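Local coordinates for protein nicotinate phosphoribosyltransferase (Vibrio cholerae, PDB 4HL7) that probably makes nicotinate ribonucleotide from nicotinate and phosphoribosyl diphosphate at the expense of ATP, the entry step of NAD synthesis from nicotinate, at residues 26-31 and 257-262; 149-154 and 355-360; 269-274 and 386-391; 166-171 and 204-209. One frame throughout, in Å; residues are numbered along the deposited sequence.

Contact 1 (26-31 and 257-262)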
# COMPACT_ATOMS: atom_id res chain seq x y z
N MSE A 26 10.65 -2.35 -4.84
CA MSE A 26 11.43 -1.54 -3.95
C MSE A 26 12.53 -2.39 -3.35
O MSE A 26 13.63 -1.90 -3.13
CB MSE A 26 10.50 -0.97 -2.87
CG MSE A 26 11.13 0.14 -2.13
SE MSE A 26 9.59 0.92 -1.12
CE MSE A 26 8.22 1.07 -2.00
N MSE A 27 12.30 -3.69 -3.15
CA MSE A 27 13.41 -4.53 -2.66
C MSE A 27 14.59 -4.52 -3.62
O MSE A 27 15.77 -4.55 -3.20
CB MSE A 27 12.88 -5.96 -2.48
CG MSE A 27 13.97 -6.84 -1.81
SE MSE A 27 13.17 -8.64 -1.67
CE MSE A 27 14.62 -9.74 -0.94
N GLN A 28 14.32 -4.52 -4.92
CA GLN A 28 15.42 -4.35 -5.88
C GLN A 28 16.17 -3.07 -5.70
O GLN A 28 17.44 -3.05 -5.77
CB GLN A 28 15.01 -4.52 -7.36
CG GLN A 28 16.15 -3.98 -8.27
CD GLN A 28 16.02 -4.41 -9.67
OE1 GLN A 28 15.99 -5.61 -9.97
NE2 GLN A 28 15.89 -3.44 -10.57
N ALA A 29 15.45 -1.95 -5.48
CA ALA A 29 16.15 -0.67 -5.38
C ALA A 29 16.99 -0.61 -4.11
O ALA A 29 18.11 -0.11 -4.07
CB ALA A 29 15.16 0.51 -5.41
N ILE A 30 16.45 -1.22 -3.07
CA ILE A 30 17.15 -1.26 -1.73
C ILE A 30 18.36 -2.22 -1.87
O ILE A 30 19.48 -1.92 -1.36
CB ILE A 30 16.19 -1.77 -0.63
CG1 ILE A 30 15.11 -0.70 -0.40
CG2 ILE A 30 16.94 -2.03 0.72
CD1 ILE A 30 13.86 -1.29 0.26
N HIS A 31 18.17 -3.32 -2.56
CA HIS A 31 19.28 -4.30 -2.84
C HIS A 31 20.44 -3.58 -3.52
O HIS A 31 21.60 -3.78 -3.18
CB HIS A 31 18.71 -5.46 -3.69
CG HIS A 31 19.72 -6.33 -4.33
ND1 HIS A 31 20.20 -7.46 -3.74
CD2 HIS A 31 20.29 -6.29 -5.61
CE1 HIS A 31 21.06 -8.08 -4.58
NE2 HIS A 31 21.11 -7.36 -5.72
N THR A 257 17.20 5.78 -11.07
CA THR A 257 18.53 5.17 -11.34
C THR A 257 18.62 3.72 -10.85
O THR A 257 19.63 3.05 -11.09
CB THR A 257 19.66 6.01 -10.78
OG1 THR A 257 19.43 6.29 -9.43
CG2 THR A 257 19.74 7.36 -11.54
N ALA A 258 17.57 3.27 -10.16
CA ALA A 258 17.46 1.87 -9.70
C ALA A 258 17.02 0.91 -10.81
O ALA A 258 17.26 -0.27 -10.71
CB ALA A 258 16.47 1.81 -8.55
N PHE A 259 16.38 1.44 -11.86
CA PHE A 259 15.75 0.59 -12.92
C PHE A 259 15.93 1.27 -14.28
O PHE A 259 15.91 2.51 -14.33
CB PHE A 259 14.24 0.46 -12.72
CG PHE A 259 13.80 0.05 -11.29
CD1 PHE A 259 13.65 -1.30 -10.95
CD2 PHE A 259 13.43 1.02 -10.34
CE1 PHE A 259 13.20 -1.65 -9.65
CE2 PHE A 259 12.96 0.68 -9.06
CZ PHE A 259 12.87 -0.68 -8.70
N ASP A 260 16.01 0.50 -15.38
CA ASP A 260 15.98 1.16 -16.73
C ASP A 260 14.68 1.92 -17.02
O ASP A 260 14.71 3.04 -17.53
CB ASP A 260 16.15 0.13 -17.85
CG ASP A 260 17.52 -0.48 -17.88
OD1 ASP A 260 18.40 0.12 -17.27
OD2 ASP A 260 17.73 -1.55 -18.54
N GLY A 261 13.54 1.29 -16.73
CA GLY A 261 12.26 1.78 -17.19
C GLY A 261 11.07 1.36 -16.34
O GLY A 261 9.96 1.37 -16.84
N MSE A 262 11.32 0.99 -15.06
CA MSE A 262 10.22 0.62 -14.13
C MSE A 262 9.17 1.72 -14.11
O MSE A 262 9.50 2.91 -14.03
CB MSE A 262 10.80 0.36 -12.72
CG MSE A 262 9.83 0.13 -11.54
SE MSE A 262 8.95 -1.59 -11.96
CE MSE A 262 10.41 -2.96 -11.64
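A29 and A258 meet methyl to methyl, CB of A29 lying 3.6 Å from CB of A258. The two backbones come closest here, with CA atoms of A29 and A258 5.2 Å apart, and small side chains allow it. The same A29 CB also reaches the far end of the F259 ring, 4.2 Å from CZ. W234 of helix 232-241 packs on A29, and F33 lies against A258, so the alanine pair is buried.

Q28 on F259 belongs to the same tightly packed part. Q28 CG stands anti to the backbone N (chi1 166°) and the chain runs out extended, which brings the amide to the ring. NE2 comes 3.1 Å from CD1 of F259, with amide and ring planes 26° apart. Only its bond to A258 O is weak, 3.5 Å long, and K86 NZ also donates to that oxygen. The amide has firmer partners: OE1 accepts from K86 N and NE2 donates to H84 O.

The loose, solvent side is the turn beyond F259, where D260 and G261 are exposed. M262 folds back, its CG over one ring face of F259. The arrangement is a helix-to-loop packing that joins N-terminal helix 21-33 to the end of helix 247-258 in the TIM-barrel-like part.

Contact 2 (149-154 and 355-360)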
# COMPACT_ATOMS: atom_id res chain seq x y z
N ALA A 149 -16.18 -16.64 10.71
CA ALA A 149 -16.13 -17.89 9.98
C ALA A 149 -17.52 -18.27 9.43
O ALA A 149 -17.62 -18.97 8.41
CB ALA A 149 -15.56 -18.99 10.88
N GLU A 150 -18.58 -17.74 10.02
CA GLU A 150 -19.94 -18.13 9.58
C GLU A 150 -20.53 -17.24 8.45
O GLU A 150 -21.69 -17.44 7.98
CB GLU A 150 -20.88 -18.30 10.81
CG GLU A 150 -21.18 -17.02 11.62
CD GLU A 150 -19.96 -16.13 11.99
OE1 GLU A 150 -18.86 -16.66 12.36
OE2 GLU A 150 -20.09 -14.89 11.93
N VAL A 151 -19.76 -16.27 7.97
CA VAL A 151 -20.22 -15.45 6.85
C VAL A 151 -20.68 -16.37 5.71
O VAL A 151 -19.97 -17.27 5.35
CB VAL A 151 -19.11 -14.50 6.35
CG1 VAL A 151 -19.52 -13.82 5.05
CG2 VAL A 151 -18.78 -13.49 7.43
N PRO A 152 -21.88 -16.14 5.14
CA PRO A 152 -22.27 -16.98 3.98
C PRO A 152 -21.24 -16.92 2.83
O PRO A 152 -20.86 -15.84 2.38
CB PRO A 152 -23.59 -16.36 3.52
CG PRO A 152 -24.08 -15.59 4.70
CD PRO A 152 -22.82 -15.03 5.35
N ALA A 153 -20.82 -18.09 2.35
CA ALA A 153 -19.69 -18.09 1.41
C ALA A 153 -19.99 -17.35 0.09
O ALA A 153 -19.09 -16.81 -0.52
CB ALA A 153 -19.18 -19.51 1.15
N ASP A 154 -21.26 -17.25 -0.30
CA ASP A 154 -21.56 -16.51 -1.51
C ASP A 154 -21.78 -15.00 -1.31
O ASP A 154 -21.98 -14.29 -2.27
CB ASP A 154 -22.74 -17.13 -2.26
CG ASP A 154 -23.97 -17.30 -1.39
OD1 ASP A 154 -24.16 -16.53 -0.41
OD2 ASP A 154 -24.78 -18.20 -1.70
N ASN A 355 -12.73 -6.60 0.94
CA ASN A 355 -13.19 -6.78 2.31
C ASN A 355 -14.43 -5.96 2.60
O ASN A 355 -14.44 -5.12 3.50
CB ASN A 355 -12.06 -6.39 3.27
CG ASN A 355 -12.19 -7.09 4.62
OD1 ASN A 355 -13.24 -7.60 4.97
ND2 ASN A 355 -11.12 -7.10 5.37
N ASP A 356 -15.49 -6.25 1.87
CA ASP A 356 -16.73 -5.50 2.00
C ASP A 356 -17.87 -6.52 2.03
O ASP A 356 -18.09 -7.26 1.07
CB ASP A 356 -16.90 -4.53 0.82
CG ASP A 356 -18.22 -3.70 0.93
OD1 ASP A 356 -18.52 -2.85 0.05
OD2 ASP A 356 -18.92 -3.92 1.95
N LEU A 357 -18.58 -6.57 3.16
CA LEU A 357 -19.72 -7.51 3.32
C LEU A 357 -21.02 -6.72 3.45
O LEU A 357 -22.05 -7.24 3.90
CB LEU A 357 -19.54 -8.41 4.57
CG LEU A 357 -18.30 -9.31 4.51
CD1 LEU A 357 -18.24 -10.23 5.73
CD2 LEU A 357 -18.40 -10.13 3.24
N ALA A 358 -20.95 -5.47 3.03
CA ALA A 358 -22.11 -4.58 3.04
C ALA A 358 -22.78 -4.59 4.44
O ALA A 358 -23.98 -4.69 4.55
CB ALA A 358 -23.10 -4.99 1.93
N ASN A 359 -21.99 -4.48 5.49
CA ASN A 359 -22.52 -4.30 6.83
C ASN A 359 -23.25 -5.52 7.34
O ASN A 359 -24.06 -5.42 8.25
CB ASN A 359 -23.48 -3.08 6.90
CG ASN A 359 -22.78 -1.77 6.60
OD1 ASN A 359 -21.58 -1.63 6.84
ND2 ASN A 359 -23.53 -0.81 6.06
N TRP A 360 -23.01 -6.67 6.72
CA TRP A 360 -23.56 -7.93 7.17
C TRP A 360 -23.51 -8.08 8.69
O TRP A 360 -22.48 -7.88 9.28
CB TRP A 360 -22.82 -9.09 6.51
CG TRP A 360 -23.49 -10.41 6.86
CD1 TRP A 360 -24.66 -10.92 6.34
CD2 TRP A 360 -23.01 -11.42 7.81
NE1 TRP A 360 -24.96 -12.16 6.91
CE2 TRP A 360 -23.97 -12.52 7.76
CE3 TRP A 360 -21.91 -11.52 8.64
CZ2 TRP A 360 -23.83 -13.64 8.55
CZ3 TRP A 360 -21.76 -12.67 9.41
CH2 TRP A 360 -22.70 -13.70 9.37
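W360 lays its indole against V151 and P152, and nearly all of the contact is apolar. One interaction is CH-pi: CA of V151 sits over the six-membered ring of W360, 4.3 Å from its centroid and 24° off the normal. The other apolar contacts are van der Waals. CD of P152 comes 3.6 Å from CZ2 of W360, towards the rim of the ring. The V151 branch CG2 touches two residues: CZ3 of W360 at 3.7 Å and CD1 of L357 at 3.7 Å. V151 and L357 meet tip to tip, while V151 runs alongside W360 in the opposite direction. The W360 ring reaches V151 and P152 because its CG is anti to the backbone N (chi1 -174°).

The polar groups lie at the margin. OE2 of E150 approaches the ring edge in plane, 3.8 Å from CZ3 of W360. Within 355-360, a type I' turn from L357 to W360 is closed by W360 N to L357 O. D356 OD2 accepts from A358 N in an Asx turn, and D356 OD1 forms a salt bridge with K163.

No hydrogen bond joins the two loops. Their hold on each other therefore rests mainly on apolar packing and one CH-pi contact, while the local turn bonds shape the loop that presents W360 and L357.

Contact 3 (269-274 and 386-391)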
# COMPACT_ATOMS: atom_id res chain seq x y z
N ASP A 269 2.43 12.95 -0.81
CA ASP A 269 2.11 13.41 0.51
C ASP A 269 2.95 12.77 1.63
O ASP A 269 2.50 12.70 2.77
CB ASP A 269 0.58 13.15 0.82
CG ASP A 269 0.22 11.65 0.85
OD1 ASP A 269 0.89 10.83 0.18
OD2 ASP A 269 -0.77 11.30 1.55
N THR A 270 4.16 12.37 1.34
CA THR A 270 5.03 11.96 2.44
C THR A 270 5.24 13.15 3.36
O THR A 270 5.25 13.05 4.59
CB THR A 270 6.39 11.52 1.92
OG1 THR A 270 6.25 10.44 0.99
CG2 THR A 270 7.31 11.11 3.12
N LEU A 271 5.37 14.33 2.74
CA LEU A 271 5.54 15.58 3.47
C LEU A 271 4.28 16.40 3.23
O LEU A 271 3.27 16.14 3.90
CB LEU A 271 6.81 16.32 2.97
CG LEU A 271 8.05 15.43 3.19
CD1 LEU A 271 9.26 16.03 2.52
CD2 LEU A 271 8.36 15.30 4.69
N THR A 272 4.30 17.37 2.29
CA THR A 272 3.03 18.06 1.91
C THR A 272 3.04 18.26 0.39
O THR A 272 4.09 18.22 -0.24
CB THR A 272 2.87 19.40 2.54
OG1 THR A 272 3.95 20.25 2.12
CG2 THR A 272 2.78 19.30 4.13
N ILE A 273 1.89 18.62 -0.17
CA ILE A 273 1.85 18.91 -1.62
C ILE A 273 2.80 20.06 -1.98
O ILE A 273 3.53 19.96 -3.00
CB ILE A 273 0.42 19.16 -2.12
CG1 ILE A 273 0.34 19.22 -3.67
CG2 ILE A 273 -0.15 20.43 -1.50
CD1 ILE A 273 0.95 18.04 -4.38
N ASP A 274 2.89 21.09 -1.15
CA ASP A 274 3.87 22.16 -1.50
C ASP A 274 5.29 21.69 -1.50
O ASP A 274 6.06 22.12 -2.35
CB ASP A 274 3.75 23.40 -0.60
CG ASP A 274 2.36 24.01 -0.66
OD1 ASP A 274 1.92 24.40 -1.75
OD2 ASP A 274 1.68 23.99 0.38
N ALA A 386 9.63 10.04 9.37
CA ALA A 386 8.22 10.49 9.61
C ALA A 386 7.44 10.68 8.34
O ALA A 386 8.00 10.94 7.30
CB ALA A 386 8.19 11.77 10.39
N LYS A 387 6.13 10.53 8.45
CA LYS A 387 5.24 10.92 7.38
C LYS A 387 4.34 12.01 7.91
O LYS A 387 3.83 11.92 9.03
CB LYS A 387 4.36 9.76 6.92
CG LYS A 387 3.44 10.13 5.79
CD LYS A 387 2.70 8.90 5.34
CE LYS A 387 1.39 9.28 4.72
NZ LYS A 387 0.52 8.08 4.76
N ILE A 388 4.13 13.04 7.11
CA ILE A 388 3.32 14.15 7.60
C ILE A 388 1.90 14.02 6.97
O ILE A 388 0.91 13.82 7.65
CB ILE A 388 3.98 15.52 7.26
CG1 ILE A 388 5.24 15.68 8.09
CG2 ILE A 388 3.06 16.68 7.72
CD1 ILE A 388 6.23 16.69 7.57
N SER A 389 1.90 14.13 5.65
CA SER A 389 0.77 14.04 4.68
C SER A 389 -0.02 15.35 4.53
O SER A 389 0.26 16.37 5.19
CB SER A 389 -0.17 12.84 4.91
OG SER A 389 -1.25 13.27 5.78
N ASP A 390 -1.03 15.31 3.67
CA ASP A 390 -1.86 16.51 3.47
C ASP A 390 -3.05 16.57 4.42
O ASP A 390 -3.86 17.54 4.38
CB ASP A 390 -2.29 16.64 2.04
CG ASP A 390 -1.14 17.13 1.14
OD1 ASP A 390 -0.41 18.13 1.52
OD2 ASP A 390 -1.03 16.55 0.03
N GLN A 391 -3.13 15.56 5.29
CA GLN A 391 -3.96 15.63 6.51
C GLN A 391 -3.07 15.69 7.78
O GLN A 391 -2.67 14.65 8.29
CB GLN A 391 -4.89 14.44 6.54
CG GLN A 391 -5.96 14.52 5.47
CD GLN A 391 -6.81 13.27 5.43
OE1 GLN A 391 -6.91 12.61 4.39
NE2 GLN A 391 -7.42 12.94 6.57
O HOH W 1 -1.19 9.12 2.93
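D269 starts the first segment and sits close to S389. Its carbonyl O receives a CA-H...O contact from S389 CA at 2.9 Å. The carboxylate's polar partners lie mostly outside the two segments. OD1 is hydrogen-bonded to H232 NE2, and OD2 to S295 OG, which also bonds D390 N and so joins the two segments. OD2 also takes a bond from a water, 2.6 Å away, which in turn accepts from K387 NZ. The charged ends of D269 and K387 are bridged by the water and do not pair directly. The extended K387 chain, with CG anti to the backbone N (chi1 -179°), carries NZ to that water.

T270 gives a nearly straight backbone link: its O accepts from I388 N at 2.8 Å and 177°. Its side chain turns away towards helix 232-241.

L271 O takes a weak bond from S389 N. The L271 side chain crosses that of I388, with CD2 of L271 3.8 Å from CD1 of I388. L403 and L406 of helix 400-409 extend this apolar patch.

T272 is the N-cap of helix 273-279, its OG1 bonded to A275 N. D390 of the second segment also accepts a first-turn N-H: its OD1 takes I273 N at 2.9 Å on the syn lone pair. The helix N-terminus would probably favour a charged carboxylate on D390. An ST turn, S389 OG to Q391 N, shapes the chain around this aspartate.

H232 is the predicted autophosphorylation site, and no phosphate is present here. A histidine backed by an aspartate is consistent with the phosphohistidine site of the NAPRTase family, at the end of barrel strand 265-267.

Contact 4 (166-171 and 204-209)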
# COMPACT_ATOMS: atom_id res chain seq x y z
N GLN A 166 -24.47 -1.61 -10.63
CA GLN A 166 -24.74 -0.17 -10.45
C GLN A 166 -23.70 0.72 -11.05
O GLN A 166 -23.99 1.82 -11.57
CB GLN A 166 -25.00 0.18 -8.97
CG GLN A 166 -26.28 -0.50 -8.53
CD GLN A 166 -26.59 -0.40 -7.04
OE1 GLN A 166 -27.18 0.58 -6.58
NE2 GLN A 166 -26.26 -1.44 -6.31
N LEU A 167 -22.45 0.27 -10.97
CA LEU A 167 -21.34 0.94 -11.68
C LEU A 167 -21.59 1.01 -13.21
O LEU A 167 -21.48 2.09 -13.79
CB LEU A 167 -20.04 0.17 -11.43
CG LEU A 167 -18.78 0.58 -12.23
CD1 LEU A 167 -18.26 1.98 -11.81
CD2 LEU A 167 -17.65 -0.46 -12.13
N LYS A 168 -21.84 -0.15 -13.83
CA LYS A 168 -22.12 -0.22 -15.29
C LYS A 168 -23.29 0.73 -15.68
O LYS A 168 -23.19 1.54 -16.68
CB LYS A 168 -22.46 -1.65 -15.70
CG LYS A 168 -21.24 -2.57 -15.85
CD LYS A 168 -21.72 -4.02 -16.10
CE LYS A 168 -20.77 -4.78 -17.00
NZ LYS A 168 -20.83 -6.27 -16.80
N ALA A 169 -24.34 0.70 -14.86
CA ALA A 169 -25.55 1.46 -15.10
C ALA A 169 -25.25 2.95 -15.08
O ALA A 169 -25.70 3.69 -15.98
CB ALA A 169 -26.63 1.10 -14.08
N GLU A 170 -24.50 3.40 -14.08
CA GLU A 170 -24.08 4.79 -13.98
C GLU A 170 -23.09 5.22 -15.05
O GLU A 170 -23.20 6.35 -15.56
CB GLU A 170 -23.53 5.12 -12.57
CG GLU A 170 -24.66 5.25 -11.54
CD GLU A 170 -25.60 6.39 -11.87
OE1 GLU A 170 -26.64 6.15 -12.54
OE2 GLU A 170 -25.31 7.55 -11.49
N ILE A 171 -22.20 4.32 -15.46
CA ILE A 171 -21.27 4.60 -16.55
C ILE A 171 -22.01 4.84 -17.87
O ILE A 171 -21.72 5.82 -18.55
CB ILE A 171 -20.19 3.51 -16.65
CG1 ILE A 171 -19.11 3.79 -15.57
CG2 ILE A 171 -19.46 3.52 -18.02
CD1 ILE A 171 -18.10 2.64 -15.44
N GLN A 204 -13.96 -11.23 -15.33
CA GLN A 204 -15.09 -11.69 -16.11
C GLN A 204 -16.11 -10.58 -16.46
O GLN A 204 -16.63 -10.56 -17.57
CB GLN A 204 -15.74 -12.87 -15.42
CG GLN A 204 -17.11 -13.22 -15.99
CD GLN A 204 -17.96 -13.93 -14.97
OE1 GLN A 204 -17.67 -15.07 -14.60
NE2 GLN A 204 -19.00 -13.24 -14.47
N GLU A 205 -16.34 -9.64 -15.55
CA GLU A 205 -17.43 -8.68 -15.68
C GLU A 205 -17.01 -7.37 -16.32
O GLU A 205 -17.79 -6.79 -17.11
CB GLU A 205 -18.08 -8.40 -14.31
CG GLU A 205 -18.78 -9.58 -13.73
CD GLU A 205 -19.99 -9.96 -14.56
OE1 GLU A 205 -20.80 -9.06 -14.91
OE2 GLU A 205 -20.13 -11.15 -14.85
N ILE A 206 -15.81 -6.86 -15.98
CA ILE A 206 -15.41 -5.50 -16.44
C ILE A 206 -13.96 -5.49 -16.94
O ILE A 206 -13.18 -4.58 -16.65
CB ILE A 206 -15.62 -4.39 -15.35
CG1 ILE A 206 -14.84 -4.70 -14.09
CG2 ILE A 206 -17.10 -4.22 -15.00
CD1 ILE A 206 -14.62 -3.45 -13.24
N PRO A 207 -13.59 -6.50 -17.74
CA PRO A 207 -12.19 -6.60 -18.20
C PRO A 207 -11.68 -5.32 -18.87
O PRO A 207 -10.48 -4.97 -18.79
CB PRO A 207 -12.23 -7.74 -19.22
CG PRO A 207 -13.65 -7.82 -19.65
CD PRO A 207 -14.44 -7.53 -18.38
N GLN A 208 -12.58 -4.61 -19.53
CA GLN A 208 -12.22 -3.43 -20.30
C GLN A 208 -11.83 -2.28 -19.41
O GLN A 208 -11.25 -1.31 -19.86
CB GLN A 208 -13.39 -2.99 -21.20
CG GLN A 208 -14.59 -2.44 -20.42
CD GLN A 208 -15.63 -3.49 -20.03
OE1 GLN A 208 -15.33 -4.66 -19.85
NE2 GLN A 208 -16.87 -3.05 -19.86
N TRP A 209 -12.21 -2.35 -18.13
CA TRP A 209 -11.88 -1.32 -17.18
C TRP A 209 -10.84 -1.67 -16.15
O TRP A 209 -10.50 -0.84 -15.35
CB TRP A 209 -13.11 -0.83 -16.46
CG TRP A 209 -14.12 -0.26 -17.40
CD1 TRP A 209 -13.89 0.50 -18.55
CD2 TRP A 209 -15.57 -0.36 -17.29
NE1 TRP A 209 -15.08 0.83 -19.14
CE2 TRP A 209 -16.12 0.37 -18.41
CE3 TRP A 209 -16.43 -0.94 -16.37
CZ2 TRP A 209 -17.49 0.45 -18.63
CZ3 TRP A 209 -17.82 -0.83 -16.58
CH2 TRP A 209 -18.32 -0.15 -17.68
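K168 NZ is shared between two groups of E205. It donates to the carbonyl O of E205 at 3.1 Å, and it forms a long salt bridge with E205 OE1 at 3.4 Å. It meets the carbonyl 34° out of the carbonyl plane. The two side chains cross at about a right angle. The E205 carbonyl lies near the C-terminal end of helix 192-205, a place where a lysine would probably be favoured by the helix dipole.

Along the lysine's aliphatic part the contact turns apolar and centres on W209. CD1 of I171 lies over one face of the W209 six-membered ring in a CH-pi contact, 3.7 Å from its centroid and 17° off the normal. The CG2 branch of I171 lies 3.7 Å from CZ2 of W209. CG of K168 comes to the ring edge, 3.9 Å from CZ3 of W209. The other face of W209 is covered by Q208 NE2. L167 is looser, its CD2 4.4 Å from CD1 of I206. F179 from a loop and L333 of helix 329-339 also pack on L167 and I171.

W209 leads into strand 210-213 and bonds through its backbone to L181. The contact is a helix packed against a helix-to-strand turn, on the outside of the barrel-like parallel sheet.

The four contacts lie apart and none touches another. Contact 3 meets H232, the predicted phosphohistidine, through a D269 hydrogen bond and packing of T270 and K387. Contact 1 packs on its neighbours, M26 on A231 and E233. The centres of contacts 1 and 3 are about 24 Å apart, and their nearest atoms about 10 Å. Helix 232-241 links the two, packing on T270 in one and A29 in the other. Contacts 2 and 4 lie further from contact 3, with their own centres about 22 Å apart, and both use helix 155-174 or the loop before it. The centres of contacts 2 and 3 are about 35 Å apart, on opposite sides of the chain's centre. Those of contacts 4 and 3 are about 34 Å apart.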